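Local coordinates for putative acetoin utilization protein, acetoin dehydrogenase (Thermus thermophilus, PDB 5AWE) that is of unknown function but, with its paired CBS domains and an ACT domain, may sense a small ligand and have a regulatory role, at residues V85-A90 against G108-E113. Residues are numbered along the deposited sequence; the frame is centred on the assembly and turned at random.
Sequences VVTVEA and GLPVME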
# COMPACT_ATOMS: atom_id res chain seq x y z
N VAL A 85 -1.48 -25.72 -16.87
CA VAL A 85 -0.94 -24.75 -17.82
C VAL A 85 -1.20 -25.18 -19.26
O VAL A 85 -0.96 -26.33 -19.62
CB VAL A 85 0.58 -24.56 -17.63
CG1 VAL A 85 1.07 -23.44 -18.54
CG2 VAL A 85 0.90 -24.26 -16.18
N VAL A 86 -1.68 -24.26 -20.09
CA VAL A 86 -1.86 -24.56 -21.51
C VAL A 86 -0.54 -24.30 -22.23
O VAL A 86 0.05 -23.23 -22.09
CB VAL A 86 -2.98 -23.68 -22.15
CG1 VAL A 86 -4.26 -23.75 -21.31
CG2 VAL A 86 -2.51 -22.25 -22.27
N THR A 87 -0.09 -25.29 -22.99
CA THR A 87 1.20 -25.20 -23.67
C THR A 87 1.10 -25.61 -25.14
O THR A 87 0.07 -26.13 -25.58
CB THR A 87 2.22 -26.10 -22.98
OG1 THR A 87 1.83 -27.47 -23.13
CG2 THR A 87 2.29 -25.76 -21.50
N VAL A 88 2.16 -25.35 -25.90
CA VAL A 88 2.31 -25.87 -27.25
C VAL A 88 3.66 -26.54 -27.42
O VAL A 88 4.64 -26.17 -26.76
CB VAL A 88 2.23 -24.76 -28.32
CG1 VAL A 88 0.85 -24.72 -28.93
CG2 VAL A 88 2.58 -23.42 -27.71
N GLU A 89 3.71 -27.53 -28.31
CA GLU A 89 4.97 -28.20 -28.62
C GLU A 89 5.80 -27.32 -29.53
O GLU A 89 5.27 -26.64 -30.41
CB GLU A 89 4.69 -29.54 -29.31
CG GLU A 89 3.37 -30.19 -28.89
CD GLU A 89 2.18 -29.61 -29.63
OE1 GLU A 89 1.97 -29.98 -30.81
OE2 GLU A 89 1.44 -28.78 -29.04
N ALA A 90 7.11 -27.32 -29.33
CA ALA A 90 8.01 -26.53 -30.15
C ALA A 90 7.79 -26.81 -31.64
O ALA A 90 7.83 -25.90 -32.47
CB ALA A 90 9.46 -26.83 -29.76
N GLY A 108 0.15 -15.41 -23.88
CA GLY A 108 1.45 -16.06 -23.85
C GLY A 108 1.32 -17.55 -23.62
O GLY A 108 0.29 -18.02 -23.13
N LEU A 109 2.35 -18.30 -23.98
CA LEU A 109 2.25 -19.75 -24.04
C LEU A 109 3.60 -20.41 -23.83
O LEU A 109 4.54 -20.20 -24.60
CB LEU A 109 1.70 -20.15 -25.41
CG LEU A 109 0.45 -21.01 -25.56
CD1 LEU A 109 -0.65 -20.56 -24.61
CD2 LEU A 109 -0.02 -20.90 -27.02
N PRO A 110 3.73 -21.22 -22.77
CA PRO A 110 5.02 -21.88 -22.56
C PRO A 110 5.24 -22.86 -23.72
O PRO A 110 4.29 -23.52 -24.16
CB PRO A 110 4.84 -22.61 -21.22
CG PRO A 110 3.74 -21.85 -20.54
CD PRO A 110 2.82 -21.41 -21.64
N VAL A 111 6.46 -22.95 -24.22
CA VAL A 111 6.73 -23.87 -25.32
C VAL A 111 7.49 -25.07 -24.79
O VAL A 111 8.46 -24.93 -24.04
CB VAL A 111 7.54 -23.20 -26.45
CG1 VAL A 111 7.76 -24.20 -27.59
CG2 VAL A 111 6.79 -21.97 -26.97
N MSE A 112 7.04 -26.25 -25.20
CA MSE A 112 7.53 -27.49 -24.63
C MSE A 112 8.15 -28.39 -25.68
O MSE A 112 7.86 -28.28 -26.87
CB MSE A 112 6.37 -28.24 -23.96
CG MSE A 112 5.64 -27.44 -22.90
SE MSE A 112 6.73 -27.02 -21.53
CE MSE A 112 7.10 -28.63 -20.93
N GLU A 113 9.02 -29.28 -25.23
CA GLU A 113 9.29 -30.52 -25.94
C GLU A 113 8.87 -31.68 -25.05
O GLU A 113 9.61 -32.12 -24.16
CB GLU A 113 10.77 -30.62 -26.30
CG GLU A 113 11.20 -29.59 -27.33
CD GLU A 113 12.68 -29.63 -27.61
OE1 GLU A 113 13.34 -30.59 -27.17
OE2 GLU A 113 13.19 -28.70 -28.27
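Chi1 of Val86 (-51°) sets CG1 anti to the carbonyl carbon and leaves CG2 between the backbone N and that carbon; CG2 meets CD1 of Leu109 at 3.4 Å. The other branch of Leu109, CD2, lies 3.7 Å from CG2 of Val88, whose side chain crosses it at about a right angle. The leucine thus fits one methyl to each valine. Cut back to alanine, Leu109 would probably leave both valine methyls without their partner and open a gap next to Leu100 of helix 94-103, which touches both Leu109 and Val88. The backbones pair in parallel register at Val88 with Val111 and Glu89 with Met112. Val88 N gives a weak bond to Pro110 O, at 3.3 Å. Val88 O accepts a firmer one from Met112 N at 2.9 Å, and Ala90 N reaches Met112 O at 2.7 Å. On the other face of the strand, that of Met112, Pro110 puts its CG 3.7 Å from CG1 of Val85. There selenomethionine Met112 lays its CG against CB of Thr87, 3.7 Å away, while Leu43 of strand 42-48 touches Val85, Thr87 and Met112. Val111 uses CG1, anti to its own N (chi1 -179°), to cover CA of Ala90. Beyond it, Glu113 forms a salt bridge with Arg4. Strand 88-89, helix 94-103 and strand 108-113 make a beta-alpha-beta unit. The contact is its parallel strand pair, at the edge of the sheet of the second CBS domain.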